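Local coordinates for protein putative ATP binding component of ABC-transporter (Escherichia coli, PDB 2R5O) that probably binds, through this C-terminal immunoglobulin-like domain, the O-antigen polysaccharide for export, and elsewhere carries the ATP-binding domain of an ABC transporter, at residues A[132-140]-A[173-181]; A[64-74]-A[164-172]. One frame throughout, in Å; residues are numbered along the deposited sequence. Where two conformers were deposited one is given.

Contact 1 (A[132-140]-A[173-181]); sequences VDLNSGDYL and DFWGVIDLK. With NA (sodium ion), chain K.
Leu-134 and Ile-178 form a single backbone bridge in a contact between two loops, where the turn leading into strand 137-147 meets the chain that leaves the sandwich toward the second subunit. Asn-135 N bonds to Val-177 O, and Asp-179 N to Asp-133 O, on the two sides of this bridge. Asn-135 ND2 spends both hydrogens on backbone carbonyls, Phe-174 O and Gly-176 O, each 2.9 Å away. The two bonds together hold the amide's rotation; the one to Gly-176 O is nearly straight. In one of the two conformers of Phe-174, the amide of Asn-135 lies flat on one face of the ring. The planes are 9° apart, with Asn-135 CG 3.7 Å above the centre of the Phe-174 ring. At the edge, Ser-136 OG donates to Asp-173 OD1 at 2.8 Å. Asp-133 meets Lys-181 NZ through water, while its OD1 also takes Asn-69 ND2. Asp-179 OD1 binds sodium at 2.7 Å, shared with Tyr-102 of the second subunit. Trp-175 and Gly-176 pair with a strand of that subunit. Asp-179 OD1 also accepts from Lys-181 N, closing an Asx turn at the domain-swapped dimer interface.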
ATOM      1  N   VAL A 132      -3.532   7.193   4.247  1.00 18.24           N
ATOM      2  CA  VAL A 132      -2.941   7.405   2.943  1.00 18.04           C
ATOM      3  C   VAL A 132      -1.524   6.783   2.950  1.00 18.11           C
ATOM      4  O   VAL A 132      -0.497   7.469   3.089  1.00 18.92           O
ATOM      5  CB  VAL A 132      -2.975   8.879   2.557  1.00 18.93           C
ATOM      6  CG1 VAL A 132      -2.416   9.087   1.153  1.00 19.24           C
ATOM      7  CG2 VAL A 132      -4.434   9.407   2.632  1.00 18.20           C
ATOM      8  N   ASP A 133      -1.505   5.464   2.807  1.00 17.99           N
ATOM      9  CA  ASP A 133      -0.281   4.623   2.963  1.00 16.92           C
ATOM     10  C   ASP A 133       0.509   4.578   1.614  1.00 16.94           C
ATOM     11  O   ASP A 133       0.629   3.538   0.972  1.00 17.74           O
ATOM     12  CB  ASP A 133      -0.676   3.215   3.461  1.00 18.33           C
ATOM     13  CG  ASP A 133      -1.130   3.170   4.910  1.00 18.37           C
ATOM     14  OD1 ASP A 133      -0.924   4.133   5.660  1.00 21.46           O
ATOM     15  OD2 ASP A 133      -1.712   2.141   5.339  1.00 21.41           O
ATOM     16  N   LEU A 134       0.948   5.764   1.189  1.00 17.79           N
ATOM     17  CA  LEU A 134       1.597   6.023  -0.086  1.00 16.93           C
ATOM     18  C   LEU A 134       2.862   6.816   0.137  1.00 17.36           C
ATOM     19  O   LEU A 134       3.017   7.509   1.155  1.00 18.43           O
ATOM     20  CB  LEU A 134       0.683   6.818  -1.043  1.00 16.29           C
ATOM     21  CG  LEU A 134      -0.659   6.178  -1.384  1.00 16.79           C
ATOM     22  CD1 LEU A 134      -1.471   7.074  -2.274  1.00 16.87           C
ATOM     23  CD2 LEU A 134      -0.500   4.824  -2.022  1.00 16.59           C
ATOM     24  N   ASN A 135       3.804   6.701  -0.794  1.00 16.50           N
ATOM     25  CA  ASN A 135       5.053   7.438  -0.691  1.00 16.42           C
ATOM     26  C   ASN A 135       4.819   8.901  -1.097  1.00 16.57           C
ATOM     27  O   ASN A 135       3.774   9.277  -1.645  1.00 17.21           O
ATOM     28  CB  ASN A 135       6.120   6.784  -1.592  1.00 16.51           C
ATOM     29  CG  ASN A 135       7.524   6.888  -1.029  1.00 16.57           C
ATOM     30  OD1 ASN A 135       7.756   7.608  -0.057  1.00 17.41           O
ATOM     31  ND2 ASN A 135       8.450   6.158  -1.628  1.00 15.94           N
ATOM     32  N   SER A 136       5.793   9.752  -0.819  1.00 16.96           N
ATOM     33  CA  SER A 136       5.692  11.149  -1.252  1.00 17.74           C
ATOM     34  C   SER A 136       5.441  11.196  -2.741  1.00 16.93           C
ATOM     35  O   SER A 136       6.002  10.373  -3.490  1.00 17.98           O
ATOM     36  CB  SER A 136       6.999  11.909  -1.015  1.00 18.74           C
ATOM     37  OG  SER A 136       7.262  12.044   0.364  1.00 21.51           O
ATOM     38  N   GLY A 137       4.614  12.145  -3.186  1.00 17.39           N
ATOM     39  CA  GLY A 137       4.349  12.326  -4.607  1.00 16.22           C
ATOM     40  C   GLY A 137       2.923  12.785  -4.849  1.00 16.08           C
ATOM     41  O   GLY A 137       2.236  13.192  -3.937  1.00 16.64           O
ATOM     42  N   ASP A 138       2.508  12.775  -6.100  1.00 15.87           N
ATOM     43  CA  ASP A 138       1.193  13.256  -6.537  1.00 16.44           C
ATOM     44  C   ASP A 138       0.364  12.067  -7.032  1.00 15.48           C
ATOM     45  O   ASP A 138       0.898  11.158  -7.705  1.00 17.21           O
ATOM     46  CB  ASP A 138       1.353  14.263  -7.684  1.00 17.00           C
ATOM     47  CG  ASP A 138       1.899  15.610  -7.236  1.00 18.87           C
ATOM     48  OD1 ASP A 138       1.953  15.880  -6.029  1.00 20.41           O
ATOM     49  OD2 ASP A 138       2.278  16.402  -8.129  1.00 24.50           O
ATOM     50  N   TYR A 139      -0.924  12.088  -6.725  1.00 14.83           N
ATOM     51  CA  TYR A 139      -1.827  11.005  -7.065  1.00 14.69           C
ATOM     52  C   TYR A 139      -3.131  11.614  -7.581  1.00 15.09           C
ATOM     53  O   TYR A 139      -3.467  12.773  -7.317  1.00 14.98           O
ATOM     54  CB  TYR A 139      -2.058  10.129  -5.826  1.00 15.65           C
ATOM     55  CG  TYR A 139      -0.757   9.576  -5.272  1.00 15.67           C
ATOM     56  CD1 TYR A 139      -0.184   8.428  -5.786  1.00 15.47           C
ATOM     57  CD2 TYR A 139      -0.062  10.256  -4.283  1.00 15.10           C
ATOM     58  CE1 TYR A 139       0.995   7.935  -5.320  1.00 15.61           C
ATOM     59  CE2 TYR A 139       1.132   9.775  -3.785  1.00 15.33           C
ATOM     60  CZ  TYR A 139       1.669   8.603  -4.321  1.00 14.86           C
ATOM     61  OH  TYR A 139       2.855   8.090  -3.866  1.00 15.39           O
ATOM     62  N   LEU A 140      -3.884  10.791  -8.294  1.00 14.57           N
ATOM     63  CA  LEU A 140      -5.135  11.177  -8.901  1.00 14.27           C
ATOM     64  C   LEU A 140      -6.288  10.466  -8.250  1.00 13.68           C
ATOM     65  O   LEU A 140      -6.300   9.218  -8.169  1.00 14.20           O
ATOM     66  CB  LEU A 140      -5.140  10.851 -10.388  1.00 14.60           C
ATOM     67  CG  LEU A 140      -4.006  11.455 -11.221  1.00 15.93           C
ATOM     68  CD1 LEU A 140      -4.041  10.984 -12.647  1.00 17.34           C
ATOM     69  CD2 LEU A 140      -4.035  12.981 -11.152  1.00 17.47           C
ATOM     70  N   ASP A 173      11.318   9.075   2.761  1.00 19.97           N
ATOM     71  CA  ASP A 173      10.689   8.171   1.796  1.00 19.98           C
ATOM     72  C   ASP A 173      11.248   6.746   1.957  1.00 18.74           C
ATOM     73  O   ASP A 173      12.417   6.557   2.256  1.00 19.20           O
ATOM     74  CB  ASP A 173      10.986   8.636   0.367  1.00 19.70           C
ATOM     75  CG  ASP A 173      10.187   9.836  -0.044  1.00 22.20           C
ATOM     76  OD1 ASP A 173       9.510  10.435   0.824  1.00 21.47           O
ATOM     77  OD2 ASP A 173      10.246  10.168  -1.250  1.00 25.58           O
ATOM     78  N   PHE A 174      10.396   5.750   1.694  1.00 17.43           N
ATOM     79  CA  PHE A 174      10.809   4.382   1.545  1.00 17.99           C
ATOM     80  C   PHE A 174      11.011   4.192   0.017  1.00 17.29           C
ATOM     81  O   PHE A 174      10.986   5.184  -0.745  1.00 17.34           O
ATOM     82  CB  PHE A 174       9.777   3.417   2.150  0.65 17.50           C
ATOM     83  CG  PHE A 174       8.371   3.605   1.612  0.65 14.91           C
ATOM     84  CD1 PHE A 174       7.950   2.970   0.472  0.65 15.00           C
ATOM     85  CD2 PHE A 174       7.462   4.429   2.275  0.65 13.31           C
ATOM     86  CE1 PHE A 174       6.689   3.159  -0.011  0.65 15.59           C
ATOM     87  CE2 PHE A 174       6.199   4.649   1.769  0.65 16.26           C
ATOM     88  CZ  PHE A 174       5.816   4.003   0.638  0.65 14.10           C
ATOM     89  N   TRP A 175      11.304   2.989  -0.430  1.00 17.92           N
ATOM     90  CA  TRP A 175      11.469   2.730  -1.869  1.00 17.98           C
ATOM     91  C   TRP A 175      10.137   2.261  -2.418  1.00 18.76           C
ATOM     92  O   TRP A 175       9.484   1.366  -1.854  1.00 19.59           O
ATOM     93  CB  TRP A 175      12.526   1.652  -2.139  1.00 19.59           C
ATOM     94  CG  TRP A 175      13.940   2.074  -1.915  1.00 21.59           C
ATOM     95  CD1 TRP A 175      14.525   2.366  -0.717  1.00 24.87           C
ATOM     96  CD2 TRP A 175      14.956   2.256  -2.913  1.00 25.14           C
ATOM     97  NE1 TRP A 175      15.837   2.719  -0.906  1.00 25.97           N
ATOM     98  CE2 TRP A 175      16.131   2.654  -2.242  1.00 24.43           C
ATOM     99  CE3 TRP A 175      14.990   2.118  -4.306  1.00 25.28           C
ATOM    100  CZ2 TRP A 175      17.323   2.930  -2.914  1.00 24.57           C
ATOM    101  CZ3 TRP A 175      16.181   2.381  -4.976  1.00 24.09           C
ATOM    102  CH2 TRP A 175      17.333   2.776  -4.278  1.00 24.32           C
ATOM    103  N   GLY A 176       9.708   2.886  -3.499  1.00 18.11           N
ATOM    104  CA  GLY A 176       8.514   2.469  -4.156  1.00 17.61           C
ATOM    105  C   GLY A 176       7.395   3.430  -3.967  1.00 16.84           C
ATOM    106  O   GLY A 176       7.591   4.650  -3.891  1.00 17.87           O
ATOM    107  N   VAL A 177       6.201   2.904  -3.984  1.00 15.07           N
ATOM    108  CA  VAL A 177       5.016   3.747  -4.035  1.00 15.51           C
ATOM    109  C   VAL A 177       4.030   3.495  -2.926  1.00 14.84           C
ATOM    110  O   VAL A 177       3.343   4.426  -2.493  1.00 14.99           O
ATOM    111  CB  VAL A 177       4.365   3.662  -5.438  1.00 15.89           C
ATOM    112  CG1 VAL A 177       4.120   2.242  -5.897  1.00 16.01           C
ATOM    113  CG2 VAL A 177       3.125   4.506  -5.528  1.00 16.66           C
ATOM    114  N   ILE A 178       3.939   2.247  -2.467  1.00 14.88           N
ATOM    115  CA  ILE A 178       2.944   1.880  -1.451  1.00 15.76           C
ATOM    116  C   ILE A 178       3.634   1.490  -0.155  1.00 16.23           C
ATOM    117  O   ILE A 178       4.653   0.797  -0.150  1.00 16.44           O
ATOM    118  CB  ILE A 178       2.038   0.752  -1.969  1.00 15.96           C
ATOM    119  CG1 ILE A 178       2.817  -0.488  -2.426  1.00 16.71           C
ATOM    120  CG2 ILE A 178       1.191   1.283  -3.119  1.00 16.09           C
ATOM    121  CD1 ILE A 178       2.006  -1.747  -2.472  1.00 17.61           C
ATOM    122  N   ASP A 179       3.052   1.915   0.957  1.00 15.60           N
ATOM    123  CA  ASP A 179       3.635   1.667   2.260  1.00 14.91           C
ATOM    124  C   ASP A 179       2.970   0.460   2.914  1.00 14.30           C
ATOM    125  O   ASP A 179       1.834   0.563   3.393  1.00 14.05           O
ATOM    126  CB  ASP A 179       3.517   2.881   3.159  1.00 15.18           C
ATOM    127  CG  ASP A 179       4.377   2.791   4.379  1.00 15.39           C
ATOM    128  OD1 ASP A 179       5.000   1.748   4.650  1.00 14.24           O
ATOM    129  OD2 ASP A 179       4.450   3.820   5.080  1.00 18.41           O
ATOM    130  N   LEU A 180       3.675  -0.668   2.961  1.00 13.84           N
ATOM    131  CA  LEU A 180       3.176  -1.864   3.624  1.00 13.87           C
ATOM    132  C   LEU A 180       3.457  -1.869   5.136  1.00 12.91           C
ATOM    133  O   LEU A 180       3.075  -2.787   5.834  1.00 13.49           O
ATOM    134  CB  LEU A 180       3.761  -3.116   2.967  1.00 13.56           C
ATOM    135  CG  LEU A 180       3.239  -3.345   1.545  1.00 15.08           C
ATOM    136  CD1 LEU A 180       3.989  -4.482   0.883  1.00 16.66           C
ATOM    137  CD2 LEU A 180       1.704  -3.601   1.516  1.00 16.36           C
ATOM    138  N   LYS A 181       4.143  -0.849   5.655  1.00 11.83           N
ATOM    139  CA  LYS A 181       4.234  -0.613   7.102  1.00 12.33           C
ATOM    140  C   LYS A 181       4.874  -1.768   7.862  1.00 13.24           C
ATOM    141  O   LYS A 181       4.419  -2.172   8.925  1.00 14.63           O
ATOM    142  CB  LYS A 181       2.856  -0.249   7.675  1.00 13.42           C
ATOM    143  CG  LYS A 181       2.300   1.025   7.069  1.00 14.73           C
ATOM    144  CD  LYS A 181       1.037   1.570   7.740  1.00 16.71           C
ATOM    145  CE  LYS A 181       1.296   2.059   9.165  1.00 19.35           C
ATOM    146  NZ  LYS A 181       0.034   2.262   9.920  1.00 20.66           N
TER
HETATM  147 NA    NA K  12       7.278   1.267   6.005  1.00 23.07          NA
HETATM  148  O   HOH W   1      -1.376   4.002   8.514  1.00 21.60           O
HETATM  149  O   HOH W   2      -0.661  -0.320   4.565  1.00 25.50           O
HETATM  150  O   HOH W   3      -2.481   1.149   7.950  1.00 40.55           O
HETATM  151  O   HOH W   4       3.498   6.624   3.840  1.00 19.92           O
HETATM  152  O   HOH W   5       8.404   9.218  -3.537  1.00 29.40           O
HETATM  153  O   HOH W   6       6.535   3.942   7.038  1.00 56.38           O
HETATM  154  O   HOH W   7       9.703   2.482   5.591  1.00 25.40           O
HETATM  155  O   HOH W   8       7.235   0.700   8.801  1.00 22.29           O

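Contact 2 (A[64-74]-A[164-172]); sequences PSLTGNQQTDF and IILHVTKSM
Leu-66 and Val-168 sit side by side in a short parallel pairing, where strand 66-67 lies along the end of strand 153-169. The backbone part is tight. Leu-66 N donates to His-167 O at 2.7 Å. Leu-66 O then accepts from Thr-169 N at 2.9 Å. Gly-68 N closes the series on Thr-169 O. Leu-66 thus gives one bond and takes one, as the central residue of a parallel pair does.

Leu-66 and Val-168 face the interior. CG1 of Val-168, placed anti to the backbone N (chi1 174°), comes within 3.5 Å of Leu-66 O. Farther back, Leu-166 CD1 lies 4.0 Å from Phe-74 CE1, approaching the ring obliquely. These two side chains reach for each other from opposite directions, and Ile-55 of strand 48-57 packs against both. This is where the two sheets meet.

The other face is polar and open. Ser-65 OG and Thr-169 OG1 are hydrogen-bonded, 2.9 Å apart. A water joins Thr-169 OG1 to Thr-67 OG1. His-167 brings CD2 at its ring edge to Pro-64 O, while its ND1 is bonded to Asp-138. The contact is loose again at the far end. Lys-170, bent at its last two torsions, comes only to 3.5 Å from Asn-69 OD1 with its NZ. Asn-69 ND2 is hydrogen-bonded to Asp-179 OD2. A second water links Lys-170 NZ to Gly-68 O. Asn-69 itself belongs to a type II beta turn from Thr-67 to Gln-70, closed by Gln-70 N on Thr-67 O. The turn leads on into strand 71-80 of the other sheet. The parallel pairing of a short early strand with the last long strand resembles the A'-G pairing of immunoglobulin-like beta sandwiches.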
ATOM      1  N   PRO A  64      -2.854  21.312   2.335  1.00 14.99           N
ATOM      2  CA  PRO A  64      -2.148  21.389   1.053  1.00 15.56           C
ATOM      3  C   PRO A  64      -1.504  20.076   0.634  1.00 14.79           C
ATOM      4  O   PRO A  64      -1.164  19.889  -0.525  1.00 15.30           O
ATOM      5  CB  PRO A  64      -1.076  22.463   1.329  1.00 15.61           C
ATOM      6  CG  PRO A  64      -0.814  22.359   2.803  1.00 16.76           C
ATOM      7  CD  PRO A  64      -2.192  22.113   3.381  1.00 15.70           C
ATOM      8  N   SER A  65      -1.313  19.164   1.568  1.00 14.15           N
ATOM      9  CA  SER A  65      -0.891  17.801   1.265  1.00 13.80           C
ATOM     10  C   SER A  65      -1.419  16.890   2.337  1.00 13.28           C
ATOM     11  O   SER A  65      -1.898  17.349   3.350  1.00 14.24           O
ATOM     12  CB  SER A  65       0.623  17.705   1.165  1.00 14.40           C
ATOM     13  OG  SER A  65       1.240  17.961   2.424  1.00 15.27           O
ATOM     14  N   LEU A  66      -1.298  15.598   2.076  1.00 13.69           N
ATOM     15  CA  LEU A  66      -1.675  14.525   2.998  1.00 15.14           C
ATOM     16  C   LEU A  66      -0.391  13.882   3.513  1.00 16.75           C
ATOM     17  O   LEU A  66       0.519  13.621   2.749  1.00 16.75           O
ATOM     18  CB  LEU A  66      -2.562  13.525   2.266  1.00 15.74           C
ATOM     19  CG  LEU A  66      -3.772  14.134   1.567  1.00 15.65           C
ATOM     20  CD1 LEU A  66      -4.535  13.050   0.798  1.00 16.96           C
ATOM     21  CD2 LEU A  66      -4.695  14.863   2.532  1.00 16.45           C
ATOM     22  N   THR A  67      -0.268  13.737   4.836  1.00 17.67           N
ATOM     23  CA  THR A  67       0.891  13.096   5.462  1.00 17.59           C
ATOM     24  C   THR A  67       0.806  11.595   5.224  1.00 18.35           C
ATOM     25  O   THR A  67      -0.232  10.961   5.492  1.00 18.14           O
ATOM     26  CB  THR A  67       0.948  13.426   6.970  1.00 18.37           C
ATOM     27  OG1 THR A  67       1.136  14.839   7.123  1.00 18.85           O
ATOM     28  CG2 THR A  67       2.097  12.716   7.655  1.00 20.54           C
ATOM     29  N   GLY A  68       1.910  11.012   4.778  1.00 18.49           N
ATOM     30  CA  GLY A  68       1.973   9.568   4.595  1.00 18.00           C
ATOM     31  C   GLY A  68       1.539   8.837   5.855  1.00 18.99           C
ATOM     32  O   GLY A  68       1.990   9.176   6.961  1.00 19.26           O
ATOM     33  N   ASN A  69       0.640   7.867   5.682  1.00 18.54           N
ATOM     34  CA  ASN A  69       0.104   6.986   6.751  1.00 19.94           C
ATOM     35  C   ASN A  69      -0.997   7.585   7.583  1.00 20.15           C
ATOM     36  O   ASN A  69      -1.607   6.899   8.408  1.00 21.45           O
ATOM     37  CB  ASN A  69       1.195   6.416   7.658  1.00 20.72           C
ATOM     38  CG  ASN A  69       2.322   5.786   6.882  1.00 23.24           C
ATOM     39  OD1 ASN A  69       3.502   6.003   7.200  1.00 25.99           O
ATOM     40  ND2 ASN A  69       1.983   5.047   5.827  1.00 23.93           N
ATOM     41  N   GLN A  70      -1.318   8.853   7.356  1.00 19.50           N
ATOM     42  CA  GLN A  70      -2.346   9.513   8.160  1.00 19.52           C
ATOM     43  C   GLN A  70      -3.765   9.236   7.639  1.00 19.22           C
ATOM     44  O   GLN A  70      -4.015   9.310   6.426  1.00 21.25           O
ATOM     45  CB  GLN A  70      -2.063  11.011   8.218  1.00 20.03           C
ATOM     46  CG  GLN A  70      -2.864  11.756   9.224  1.00 20.99           C
ATOM     47  CD  GLN A  70      -2.276  13.107   9.506  1.00 26.07           C
ATOM     48  OE1 GLN A  70      -1.220  13.212  10.112  1.00 28.81           O
ATOM     49  NE2 GLN A  70      -2.941  14.149   9.045  1.00 27.99           N
ATOM     50  N   GLN A  71      -4.683   9.000   8.556  1.00 17.58           N
ATOM     51  CA  GLN A  71      -6.130   8.878   8.220  1.00 18.83           C
ATOM     52  C   GLN A  71      -6.653  10.175   7.586  1.00 17.48           C
ATOM     53  O   GLN A  71      -6.452  11.261   8.131  1.00 18.26           O
ATOM     54  CB  GLN A  71      -6.907   8.608   9.496  1.00 20.75           C
ATOM     55  CG  GLN A  71      -8.303   7.992   9.326  1.00 22.59           C
ATOM     56  CD  GLN A  71      -8.300   6.519   8.876  1.00 22.39           C
ATOM     57  OE1 GLN A  71      -7.265   5.884   8.773  1.00 25.84           O
ATOM     58  NE2 GLN A  71      -9.472   5.987   8.605  1.00 23.42           N
ATOM     59  N   THR A  72      -7.277  10.037   6.419  1.00 15.49           N
ATOM     60  CA  THR A  72      -7.849  11.160   5.656  1.00 15.51           C
ATOM     61  C   THR A  72      -9.289  10.829   5.299  1.00 14.43           C
ATOM     62  O   THR A  72      -9.589   9.678   4.961  1.00 15.29           O
ATOM     63  CB  THR A  72      -7.014  11.446   4.394  1.00 15.36           C
ATOM     64  OG1 THR A  72      -5.707  11.822   4.824  1.00 17.13           O
ATOM     65  CG2 THR A  72      -7.610  12.511   3.542  1.00 15.26           C
ATOM     66  N   ASP A  73     -10.157  11.820   5.409  1.00 14.09           N
ATOM     67  CA  ASP A  73     -11.558  11.703   5.029  1.00 14.98           C
ATOM     68  C   ASP A  73     -11.778  12.315   3.656  1.00 14.53           C
ATOM     69  O   ASP A  73     -11.395  13.454   3.413  1.00 15.08           O
ATOM     70  CB  ASP A  73     -12.467  12.432   6.019  1.00 15.62           C
ATOM     71  CG  ASP A  73     -12.356  11.930   7.428  1.00 18.28           C
ATOM     72  OD1 ASP A  73     -12.105  10.742   7.680  1.00 17.68           O
ATOM     73  OD2 ASP A  73     -12.597  12.762   8.318  1.00 21.90           O
ATOM     74  N   PHE A  74     -12.413  11.542   2.783  1.00 14.37           N
ATOM     75  CA  PHE A  74     -12.742  11.922   1.425  1.00 14.68           C
ATOM     76  C   PHE A  74     -14.255  11.890   1.317  1.00 14.58           C
ATOM     77  O   PHE A  74     -14.862  10.807   1.351  1.00 15.31           O
ATOM     78  CB  PHE A  74     -12.127  10.919   0.445  1.00 15.04           C
ATOM     79  CG  PHE A  74     -10.617  10.878   0.485  1.00 14.64           C
ATOM     80  CD1 PHE A  74      -9.861  11.781  -0.229  1.00 14.65           C
ATOM     81  CD2 PHE A  74      -9.939   9.924   1.243  1.00 15.60           C
ATOM     82  CE1 PHE A  74      -8.484  11.716  -0.208  1.00 15.26           C
ATOM     83  CE2 PHE A  74      -8.588   9.898   1.259  1.00 15.76           C
ATOM     84  CZ  PHE A  74      -7.855  10.785   0.516  1.00 15.30           C
ATOM     85  N   ILE A 164      -9.337  14.985  -9.106  1.00 14.16           N
ATOM     86  CA  ILE A 164      -8.716  15.689  -7.996  1.00 13.85           C
ATOM     87  C   ILE A 164      -7.253  15.257  -7.904  1.00 14.42           C
ATOM     88  O   ILE A 164      -6.953  14.054  -8.033  1.00 14.93           O
ATOM     89  CB  ILE A 164      -9.468  15.393  -6.666  1.00 14.64           C
ATOM     90  CG1 ILE A 164     -10.931  15.889  -6.723  1.00 14.03           C
ATOM     91  CG2 ILE A 164      -8.722  15.987  -5.464  1.00 14.18           C
ATOM     92  CD1 ILE A 164     -11.842  15.214  -5.711  1.00 13.75           C
ATOM     93  N   ILE A 165      -6.345  16.215  -7.721  1.00 14.03           N
ATOM     94  CA  ILE A 165      -4.933  15.898  -7.485  1.00 14.99           C
ATOM     95  C   ILE A 165      -4.689  15.902  -5.980  1.00 14.75           C
ATOM     96  O   ILE A 165      -5.126  16.808  -5.255  1.00 15.48           O
ATOM     97  CB  ILE A 165      -3.954  16.798  -8.282  0.65 15.82           C
ATOM     98  CG1 ILE A 165      -2.518  16.318  -8.082  0.65 15.42           C
ATOM     99  CG2 ILE A 165      -4.126  18.265  -7.934  0.65 16.60           C
ATOM    100  CD1 ILE A 165      -1.560  16.811  -9.142  0.65 16.44           C
ATOM    101  N   LEU A 166      -4.003  14.865  -5.505  1.00 13.96           N
ATOM    102  CA  LEU A 166      -3.566  14.730  -4.121  1.00 14.94           C
ATOM    103  C   LEU A 166      -2.044  14.804  -4.062  1.00 14.58           C
ATOM    104  O   LEU A 166      -1.358  14.183  -4.849  1.00 15.76           O
ATOM    105  CB  LEU A 166      -3.974  13.365  -3.557  1.00 14.38           C
ATOM    106  CG  LEU A 166      -5.461  12.992  -3.628  1.00 14.16           C
ATOM    107  CD1 LEU A 166      -5.706  11.617  -3.030  1.00 14.55           C
ATOM    108  CD2 LEU A 166      -6.342  14.016  -2.938  1.00 15.38           C
ATOM    109  N   HIS A 167      -1.543  15.539  -3.083  1.00 15.21           N
ATOM    110  CA  HIS A 167      -0.113  15.637  -2.803  1.00 15.55           C
ATOM    111  C   HIS A 167       0.143  14.938  -1.502  1.00 15.99           C
ATOM    112  O   HIS A 167      -0.567  15.219  -0.533  1.00 16.67           O
ATOM    113  CB  HIS A 167       0.335  17.106  -2.692  1.00 16.52           C
ATOM    114  CG  HIS A 167      -0.125  17.962  -3.823  1.00 17.34           C
ATOM    115  ND1 HIS A 167       0.332  17.793  -5.113  1.00 19.83           N
ATOM    116  CD2 HIS A 167      -1.000  18.993  -3.866  1.00 19.99           C
ATOM    117  CE1 HIS A 167      -0.243  18.685  -5.902  1.00 19.60           C
ATOM    118  NE2 HIS A 167      -1.058  19.424  -5.172  1.00 22.01           N
ATOM    119  N   VAL A 168       1.123  14.036  -1.452  1.00 15.67           N
ATOM    120  CA  VAL A 168       1.498  13.318  -0.228  1.00 16.08           C
ATOM    121  C   VAL A 168       2.892  13.747   0.155  1.00 15.25           C
ATOM    122  O   VAL A 168       3.783  13.761  -0.688  1.00 14.67           O
ATOM    123  CB  VAL A 168       1.450  11.761  -0.422  1.00 15.95           C
ATOM    124  CG1 VAL A 168       1.972  11.045   0.812  1.00 17.06           C
ATOM    125  CG2 VAL A 168       0.015  11.315  -0.727  1.00 16.65           C
ATOM    126  N   THR A 169       3.059  14.045   1.428  1.00 16.01           N
ATOM    127  CA  THR A 169       4.348  14.426   2.002  1.00 16.78           C
ATOM    128  C   THR A 169       4.777  13.475   3.130  1.00 17.52           C
ATOM    129  O   THR A 169       3.933  12.915   3.833  1.00 17.80           O
ATOM    130  CB  THR A 169       4.367  15.883   2.532  1.00 17.05           C
ATOM    131  OG1 THR A 169       3.232  16.107   3.377  1.00 18.23           O
ATOM    132  CG2 THR A 169       4.320  16.868   1.379  1.00 18.25           C
ATOM    133  N   LYS A 170       6.092  13.294   3.245  1.00 17.30           N
ATOM    134  CA  LYS A 170       6.750  12.506   4.294  1.00 17.59           C
ATOM    135  C   LYS A 170       8.108  13.138   4.571  1.00 18.34           C
ATOM    136  O   LYS A 170       8.631  13.940   3.773  1.00 19.91           O
ATOM    137  CB  LYS A 170       7.006  11.072   3.810  1.00 16.79           C
ATOM    138  CG  LYS A 170       5.810  10.268   3.393  1.00 15.58           C
ATOM    139  CD  LYS A 170       6.207   8.882   2.920  1.00 18.85           C
ATOM    140  CE  LYS A 170       6.763   8.041   4.046  1.00 19.28           C
ATOM    141  NZ  LYS A 170       5.737   7.708   5.081  1.00 21.04           N
ATOM    142  N   SER A 171       8.701  12.775   5.704  1.00 17.54           N
ATOM    143  CA  SER A 171      10.080  13.187   6.006  1.00 18.27           C
ATOM    144  C   SER A 171      11.084  12.252   5.347  1.00 19.06           C
ATOM    145  O   SER A 171      12.036  12.717   4.718  1.00 20.15           O
ATOM    146  CB  SER A 171      10.328  13.275   7.518  1.00 18.28           C
ATOM    147  OG  SER A 171       9.990  12.081   8.160  1.00 20.43           O
ATOM    148  N   MET A 172      10.904  10.942   5.527  1.00 19.81           N
ATOM    149  CA  MET A 172      11.813   9.952   4.945  1.00 20.12           C
ATOM    150  C   MET A 172      11.047   8.990   4.057  1.00 20.41           C
ATOM    151  O   MET A 172      10.249   8.157   4.532  1.00 21.82           O
ATOM    152  CB  MET A 172      12.526   9.182   6.036  1.00 20.16           C
ATOM    153  CG  MET A 172      13.356  10.089   6.933  1.00 22.06           C
ATOM    154  SD  MET A 172      14.558   9.165   7.875  1.00 23.23           S
ATOM    155  CE  MET A 172      14.869  10.288   9.221  1.00 26.10           C
TER
HETATM  156  O   HOH W   9       3.614  15.526   6.081  1.00 18.68           O
HETATM  157  O   HOH W  10       4.675   9.823   6.830  1.00 24.00           O

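In the fold
Contacts 1 and 2 have centres 9 Å apart and share the sheet in which strands 137-147 and 153-169 are neighbours. Tyr-139 O takes a probable hydrogen bond from Leu-166 N at 2.8 Å. Asp-138 OD1 and His-167 ND1 are 2.7 Å apart, also probably bonded. The segments of the two contacts alternate along the chain, and 164-172 runs directly into 173-181. Asn-69 of contact 2 joins them at the other end, since its ND2 bonds to both Asp-133 and Asp-179 of contact 1. Its side chain is about 6 Å from the sodium ion. Asn-69 thus forms a second shell behind Asp-179, the ligand that meets the second subunit at the metal.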